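PDB 4W4T: MxaA from Stigmatella aurantiaca, which releases the product of the myxalamid PKS-NRPS assembly line, probably as a primary alcohol, through this terminal NADPH-binding reductase domain of the short-chain dehydrogenase type. Local coordinates for residues E135-R138 with L139-E142; F315-A318 with D319-W322; M321-Y324 with M325-F328. All coordinates share one frame; numbering follows the deposited sequence.

Interaction 1 (E135-R138 with L139-E142); sequences EFQR and LSEE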
loop_
_atom_site.group_PDB
_atom_site.type_symbol
_atom_site.label_atom_id
_atom_site.label_comp_id
_atom_site.label_asym_id
_atom_site.label_seq_id
_atom_site.Cartn_x
_atom_site.Cartn_y
_atom_site.Cartn_z
ATOM N N GLU A 135 25.802 6.192 -28.320
ATOM C CA GLU A 135 26.257 6.384 -26.944
ATOM C C GLU A 135 26.637 5.066 -26.289
ATOM O O GLU A 135 27.627 4.988 -25.551
ATOM C CB GLU A 135 25.178 7.072 -26.114
ATOM C CG GLU A 135 24.975 8.538 -26.464
ATOM C CD GLU A 135 23.660 9.108 -25.929
ATOM O OE1 GLU A 135 22.799 8.339 -25.424
ATOM O OE2 GLU A 135 23.486 10.343 -26.018
ATOM N N PHE A 136 25.845 4.027 -26.547
ATOM C CA PHE A 136 26.119 2.716 -25.968
ATOM C C PHE A 136 27.442 2.168 -26.517
ATOM O O PHE A 136 28.258 1.603 -25.779
ATOM C CB PHE A 136 24.958 1.753 -26.248
ATOM C CG PHE A 136 25.043 0.445 -25.492
ATOM C CD1 PHE A 136 24.643 0.368 -24.165
ATOM C CD2 PHE A 136 25.493 -0.703 -26.120
ATOM C CE1 PHE A 136 24.704 -0.835 -23.475
ATOM C CE2 PHE A 136 25.580 -1.910 -25.438
ATOM C CZ PHE A 136 25.188 -1.976 -24.108
ATOM N N GLN A 137 27.667 2.360 -27.812
ATOM C CA GLN A 137 28.915 1.932 -28.416
ATOM C C GLN A 137 30.092 2.680 -27.792
ATOM O O GLN A 137 31.138 2.090 -27.512
ATOM C CB GLN A 137 28.892 2.156 -29.948
ATOM C CG GLN A 137 30.242 1.897 -30.587
ATOM C CD GLN A 137 30.728 0.472 -30.432
ATOM O OE1 GLN A 137 29.937 -0.465 -30.376
ATOM N NE2 GLN A 137 32.054 0.294 -30.381
ATOM N N ARG A 138 29.917 3.972 -27.554
ATOM C CA ARG A 138 30.989 4.762 -26.936
ATOM C C ARG A 138 31.280 4.277 -25.512
ATOM O O ARG A 138 32.439 4.111 -25.119
ATOM C CB ARG A 138 30.623 6.248 -26.916
ATOM C CG ARG A 138 31.714 7.146 -26.346
ATOM C CD ARG A 138 31.439 8.616 -26.656
ATOM N NE ARG A 138 30.276 9.150 -25.942
ATOM C CZ ARG A 138 29.075 9.375 -26.482
ATOM N NH1 ARG A 138 28.840 9.118 -27.770
ATOM N NH2 ARG A 138 28.098 9.865 -25.727
ATOM N N LEU A 139 30.222 4.043 -24.746
ATOM C CA LEU A 139 30.391 3.557 -23.380
ATOM C C LEU A 139 31.095 2.199 -23.398
ATOM O O LEU A 139 31.931 1.913 -22.538
ATOM C CB LEU A 139 29.037 3.466 -22.670
ATOM C CG LEU A 139 29.053 3.292 -21.150
ATOM C CD1 LEU A 139 29.617 4.531 -20.486
ATOM C CD2 LEU A 139 27.644 2.987 -20.627
ATOM N N SER A 140 30.785 1.382 -24.406
ATOM C CA SER A 140 31.371 0.056 -24.543
ATOM C C SER A 140 32.871 0.108 -24.860
ATOM O O SER A 140 33.557 -0.909 -24.756
ATOM C CB SER A 140 30.670 -0.745 -25.640
ATOM O OG SER A 140 31.228 -0.459 -26.924
ATOM N N GLU A 141 33.346 1.274 -25.297
ATOM C CA GLU A 141 34.772 1.462 -25.583
ATOM C C GLU A 141 35.512 2.019 -24.365
ATOM O O GLU A 141 36.705 1.769 -24.175
ATOM C CB GLU A 141 34.960 2.406 -26.778
ATOM C CG GLU A 141 34.460 1.851 -28.091
ATOM C CD GLU A 141 34.217 2.937 -29.134
ATOM O OE1 GLU A 141 34.424 4.135 -28.822
ATOM O OE2 GLU A 141 33.801 2.584 -30.261
ATOM N N GLU A 142 34.794 2.773 -23.542
ATOM C CA GLU A 142 35.425 3.562 -22.489
ATOM C C GLU A 142 35.581 2.830 -21.145
ATOM O O GLU A 142 36.583 3.018 -20.439
ATOM C CB GLU A 142 34.637 4.858 -22.306
ATOM C CG GLU A 142 34.697 5.743 -23.557
ATOM C CD GLU A 142 34.199 7.162 -23.333
ATOM O OE1 GLU A 142 33.502 7.417 -22.328
ATOM O OE2 GLU A 142 34.514 8.033 -24.171
HETATM O O HOH W 1 32.224 10.015 -23.523
#

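Interaction 2 (F315-A318 with D319-W322); sequences FVRA and DEMW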
loop_
_atom_site.group_PDB
_atom_site.type_symbol
_atom_site.label_atom_id
_atom_site.label_comp_id
_atom_site.label_asym_id
_atom_site.label_seq_id
_atom_site.Cartn_x
_atom_site.Cartn_y
_atom_site.Cartn_z
ATOM N N PHE A 315 24.717 -12.934 14.692
ATOM C CA PHE A 315 23.297 -12.563 14.705
ATOM C C PHE A 315 22.946 -11.857 16.013
ATOM O O PHE A 315 23.682 -11.939 16.995
ATOM C CB PHE A 315 22.390 -13.794 14.519
ATOM C CG PHE A 315 22.389 -14.734 15.701
ATOM C CD1 PHE A 315 21.528 -14.534 16.776
ATOM C CD2 PHE A 315 23.248 -15.814 15.739
ATOM C CE1 PHE A 315 21.538 -15.396 17.870
ATOM C CE2 PHE A 315 23.259 -16.680 16.826
ATOM C CZ PHE A 315 22.400 -16.473 17.888
ATOM N N VAL A 316 21.814 -11.169 16.030
ATOM C CA VAL A 316 21.308 -10.614 17.273
ATOM C C VAL A 316 19.919 -11.215 17.488
ATOM O O VAL A 316 19.219 -11.513 16.525
ATOM C CB VAL A 316 21.262 -9.055 17.234
ATOM C CG1 VAL A 316 20.257 -8.573 16.219
ATOM C CG2 VAL A 316 20.938 -8.482 18.610
ATOM N N ARG A 317 19.542 -11.447 18.742
ATOM C CA ARG A 317 18.191 -11.908 19.030
ATOM C C ARG A 317 17.287 -10.701 19.232
ATOM O O ARG A 317 17.761 -9.634 19.611
ATOM C CB ARG A 317 18.185 -12.823 20.259
ATOM C CG ARG A 317 18.908 -14.135 19.997
ATOM C CD ARG A 317 19.016 -15.005 21.223
ATOM N NE ARG A 317 19.721 -14.327 22.304
ATOM C CZ ARG A 317 19.115 -13.817 23.366
ATOM N NH1 ARG A 317 17.799 -13.921 23.468
ATOM N NH2 ARG A 317 19.817 -13.209 24.314
ATOM N N ALA A 318 15.997 -10.861 18.957
ATOM C CA ALA A 318 15.055 -9.759 19.120
ATOM C C ALA A 318 15.073 -9.172 20.537
ATOM O O ALA A 318 15.027 -7.949 20.705
ATOM C CB ALA A 318 13.644 -10.212 18.763
ATOM N N ASP A 319 15.132 -10.019 21.562
ATOM C CA ASP A 319 15.052 -9.475 22.919
ATOM C C ASP A 319 16.302 -8.663 23.257
ATOM O O ASP A 319 16.237 -7.737 24.059
ATOM C CB ASP A 319 14.803 -10.577 23.975
ATOM C CG ASP A 319 15.875 -11.667 23.994
ATOM O OD1 ASP A 319 16.986 -11.469 23.467
ATOM O OD2 ASP A 319 15.602 -12.749 24.565
ATOM N N GLU A 320 17.428 -8.985 22.627
ATOM C CA GLU A 320 18.624 -8.151 22.778
ATOM C C GLU A 320 18.398 -6.785 22.121
ATOM O O GLU A 320 18.739 -5.740 22.684
ATOM C CB GLU A 320 19.857 -8.843 22.172
ATOM C CG GLU A 320 20.176 -10.199 22.784
ATOM C CD GLU A 320 21.369 -10.882 22.131
ATOM O OE1 GLU A 320 21.339 -11.136 20.898
ATOM O OE2 GLU A 320 22.340 -11.169 22.861
HETATM N N MSE A 321 17.804 -6.792 20.933
HETATM C CA MSE A 321 17.472 -5.540 20.266
HETATM C C MSE A 321 16.622 -4.651 21.161
HETATM O O MSE A 321 16.893 -3.470 21.299
HETATM C CB MSE A 321 16.737 -5.801 18.950
HETATM C CG MSE A 321 17.614 -6.165 17.798
HETATM SE SE MSE A 321 18.764 -4.646 17.275
HETATM C CE MSE A 321 17.446 -3.248 17.043
ATOM N N TRP A 322 15.581 -5.205 21.774
ATOM C CA TRP A 322 14.726 -4.362 22.592
ATOM C C TRP A 322 15.497 -3.883 23.822
ATOM O O TRP A 322 15.328 -2.737 24.237
ATOM C CB TRP A 322 13.437 -5.092 22.996
ATOM C CG TRP A 322 12.809 -5.904 21.886
ATOM C CD1 TRP A 322 12.267 -7.153 22.005
ATOM C CD2 TRP A 322 12.672 -5.536 20.504
ATOM N NE1 TRP A 322 11.793 -7.582 20.783
ATOM C CE2 TRP A 322 12.037 -6.615 19.846
ATOM C CE3 TRP A 322 13.017 -4.405 19.757
ATOM C CZ2 TRP A 322 11.745 -6.591 18.477
ATOM C CZ3 TRP A 322 12.731 -4.386 18.397
ATOM C CH2 TRP A 322 12.094 -5.470 17.775
#

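Interaction 3 (M321-Y324 with M325-F328); sequences MWNY and MRAF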
loop_
_atom_site.group_PDB
_atom_site.type_symbol
_atom_site.label_atom_id
_atom_site.label_comp_id
_atom_site.label_asym_id
_atom_site.label_seq_id
_atom_site.Cartn_x
_atom_site.Cartn_y
_atom_site.Cartn_z
HETATM N N MSE A 321 17.804 -6.792 20.933
HETATM C CA MSE A 321 17.472 -5.540 20.266
HETATM C C MSE A 321 16.622 -4.651 21.161
HETATM O O MSE A 321 16.893 -3.470 21.299
HETATM C CB MSE A 321 16.737 -5.801 18.950
HETATM C CG MSE A 321 17.614 -6.165 17.798
HETATM SE SE MSE A 321 18.764 -4.646 17.275
HETATM C CE MSE A 321 17.446 -3.248 17.043
ATOM N N TRP A 322 15.581 -5.205 21.774
ATOM C CA TRP A 322 14.726 -4.362 22.592
ATOM C C TRP A 322 15.497 -3.883 23.822
ATOM O O TRP A 322 15.328 -2.737 24.237
ATOM C CB TRP A 322 13.437 -5.092 22.996
ATOM C CG TRP A 322 12.809 -5.904 21.886
ATOM C CD1 TRP A 322 12.267 -7.153 22.005
ATOM C CD2 TRP A 322 12.672 -5.536 20.504
ATOM N NE1 TRP A 322 11.793 -7.582 20.783
ATOM C CE2 TRP A 322 12.037 -6.615 19.846
ATOM C CE3 TRP A 322 13.017 -4.405 19.757
ATOM C CZ2 TRP A 322 11.745 -6.591 18.477
ATOM C CZ3 TRP A 322 12.731 -4.386 18.397
ATOM C CH2 TRP A 322 12.094 -5.470 17.775
ATOM N N ASN A 323 16.364 -4.730 24.376
ATOM C CA ASN A 323 17.221 -4.286 25.481
ATOM C C ASN A 323 18.035 -3.057 25.065
ATOM O O ASN A 323 18.147 -2.100 25.821
ATOM C CB ASN A 323 18.174 -5.392 25.942
ATOM C CG ASN A 323 17.461 -6.546 26.639
ATOM O OD1 ASN A 323 16.337 -6.409 27.116
ATOM N ND2 ASN A 323 18.126 -7.689 26.701
ATOM N N TYR A 324 18.607 -3.094 23.856
ATOM C CA TYR A 324 19.479 -2.000 23.415
ATOM C C TYR A 324 18.670 -0.721 23.256
ATOM O O TYR A 324 19.152 0.375 23.536
ATOM C CB TYR A 324 20.192 -2.343 22.092
ATOM C CG TYR A 324 21.076 -3.578 22.138
ATOM C CD1 TYR A 324 21.663 -3.995 23.331
ATOM C CD2 TYR A 324 21.306 -4.338 20.994
ATOM C CE1 TYR A 324 22.477 -5.119 23.378
ATOM C CE2 TYR A 324 22.117 -5.471 21.030
ATOM C CZ TYR A 324 22.694 -5.854 22.232
ATOM O OH TYR A 324 23.485 -6.977 22.285
HETATM N N MSE A 325 17.431 -0.862 22.787
HETATM C CA MSE A 325 16.583 0.299 22.573
HETATM C C MSE A 325 16.037 0.889 23.886
HETATM O O MSE A 325 15.920 2.106 24.022
HETATM C CB MSE A 325 15.454 -0.076 21.612
HETATM C CG MSE A 325 16.053 -0.412 20.242
HETATM SE SE MSE A 325 14.654 -0.896 18.994
HETATM C CE MSE A 325 13.794 0.854 18.873
ATOM N N ARG A 326 15.733 0.036 24.857
ATOM C CA ARG A 326 15.343 0.540 26.178
ATOM C C ARG A 326 16.498 1.282 26.816
ATOM O O ARG A 326 16.299 2.287 27.507
ATOM C CB ARG A 326 14.898 -0.590 27.111
ATOM C CG ARG A 326 13.644 -1.301 26.653
ATOM C CD ARG A 326 13.153 -2.281 27.706
ATOM N NE ARG A 326 12.167 -3.186 27.127
ATOM C CZ ARG A 326 12.453 -4.416 26.717
ATOM N NH1 ARG A 326 13.685 -4.893 26.855
ATOM N NH2 ARG A 326 11.508 -5.177 26.191
ATOM N N ALA A 327 17.702 0.761 26.615
ATOM C CA ALA A 327 18.878 1.356 27.244
ATOM C C ALA A 327 19.097 2.756 26.693
ATOM O O ALA A 327 19.510 3.665 27.410
ATOM C CB ALA A 327 20.106 0.483 27.034
ATOM N N PHE A 328 18.785 2.931 25.412
ATOM C CA PHE A 328 18.837 4.247 24.806
ATOM C C PHE A 328 17.754 5.149 25.383
ATOM O O PHE A 328 17.920 6.362 25.435
ATOM C CB PHE A 328 18.680 4.149 23.282
ATOM C CG PHE A 328 18.829 5.467 22.583
ATOM C CD1 PHE A 328 20.089 5.976 22.312
ATOM C CD2 PHE A 328 17.720 6.206 22.224
ATOM C CE1 PHE A 328 20.237 7.199 21.660
ATOM C CE2 PHE A 328 17.857 7.430 21.575
ATOM C CZ PHE A 328 19.118 7.926 21.300
HETATM O O HOH W 2 13.867 -7.369 25.772
#

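Interaction 1 (E135-R138 with L139-E142)
Q137 and E141, one turn apart on helix 133-142, are joined by a hydrogen bond of 2.9 Å from Q137 NE2 to E141 OE2. The N-H points almost straight at its acceptor (172°) and the oxygen lies in the amide plane, yet the carboxylate is turned steeply against that amide, and OE2 is met on its anti side, well out of the carboxylate plane. Q137 reaches this position because its chain folds at chi2 (62°), swinging the amide back over the following turn, while E141 runs out extended. Beside this pair, S140 OG donates to Q137 O over 2.6 Å. A serine suits the spot: its short side chain, with OG set between the backbone N and carbonyl carbon (chi1 85°), brings the hydroxyl back onto a carbonyl that also takes a weak bond from E141 N. The stronger bond of E141 N goes to R138 O, at 3.0 Å and from above the carbonyl plane. This helix is the crossover of a beta-alpha-beta unit in the Rossmann fold, leading from strand 117-121 to the parallel strand 145-148. On the solvent side R138 and E142 lie alongside each other, the aliphatic CG of R138 being 3.7 Å from E142 OE2. Their charges do not meet directly; water 1 accepts from R138 NE at 3.2 Å and donates to E142 OE2 at 3.1 Å. Further out, T180 bonds to S140 OG and weakly to Q137 NE2, holding both polar groups to the neighbouring loop, and K183 binds S140 O. The inward residues are apolar: F136 and L139 pack on L176 of helix 159-177, and the side chain of F136 lies about 9 Å from that of I124, part of the NADPH site, here without cofactor.

Interaction 2 (F315-A318 with D319-W322)
V316 meets the first turn of helix 318-328 with both methyls: CG1 lies 3.9 Å from CG of selenomethionine M321, whose chain it crosses at about a right angle, while CG2 rests against CB and OE1 of E320. A branched apolar residue fits here, since it also packs on L282 and L284. R317 follows as the N-cap. Its backbone N-H is taken by E320 OE1 at 2.8 Å, an almost straight bond (177°) using the anti lone pair of the carboxylate. The R317 side chain turns over the helix start, and its NH1 makes a salt bridge of 2.6 Å with D319 OD1, the two flat groups standing nearly perpendicular. With CG between its own N and carbonyl carbon (chi1 58°), D319 turns its carboxylate back to the N-cap, where OD2 takes a weak hydrogen bond from the same NH1. E320 CG shares one face of the guanidinium with D319 OD1, and R317 NH2 forms a longer salt bridge, 3.6 Å, with E320 OE2. Then comes A318, whose carbonyl oxygen receives W322 N at 3.0 Å and also lies under one face of the indole; the small methyl fits close to the ring, with CB 4.1 Å from W322 CE2. Were W322 replaced by an alanine, the A318 carbonyl and methyl would probably lose the ring that covers them, and P276 O its weak bond from the indole N-H. The E320 carboxylate on the N-cap amide is half a capping box; R317, lacking a side-chain acceptor, instead joins D319 and E320 in a salt-bridge network.

Interaction 3 (M321-Y324 with M325-F328)
M325 and W322 form the tight side of this contact, a Met-aromatic pair in which the selenium of the selenomethionine lies in the plane of the indole, at the edge of its six-membered ring and 3.9 Å from W322 CE3. With chi2 of M325 fully extended (180°), its side chain runs alongside the indole instead of lying over it. M321 CE closes in on the same selenium at 4.1 Å. Long, flexible, apolar chains suit this inner surface, where M325 continues onto L266 and V270 of helix 261-272. Regular bonds between residues four apart, such as R326 N to W322 O at 2.9 Å, carry the alpha-helix past this core to its last turn. There Y324 and F328 lean on helix 400-412, so helix 318-328 packs against both helix 261-272 and helix 400-412, and W322 with R326 also lies against strand 333-336. The opposite character appears at N323 and R326, where water takes part. Water 2 accepts from R326 NH1 at 2.7 Å and donates to N323 OD1 at 3.0 Å, both oxygens lying near the plane of the guanidinium. One face of that group covers CB of W322, with R326 NH2 3.7 Å away, and NH2 is hydrogen-bonded to L332 O. A327, exposed and small, donates its N-H to N323 O and sets its methyl beside the carbonyls of N323 and Y324.

How the interactions relate
Interactions 2 and 3 follow one another along helix 318-328, sharing M321 and W322, and they also touch directly where V316 CG2 lies 4.0 Å from Y324 CE2. Interaction 2 starts the helix with salt bridges and an N-cap amide bonded by the E320 carboxylate; interaction 3 continues it with selenium-aromatic and apolar packing on its inner side and a water bridge at its outer edge. Interaction 1 belongs to a different region, on the opposite side of the chain's centre and about 49 and 52 Å from the other two, centre to centre. It closes a helix of the NADPH-binding Rossmann part. All three are partly buried; interaction 1 joins its outer groups by an amide-carboxylate bond and a water bridge.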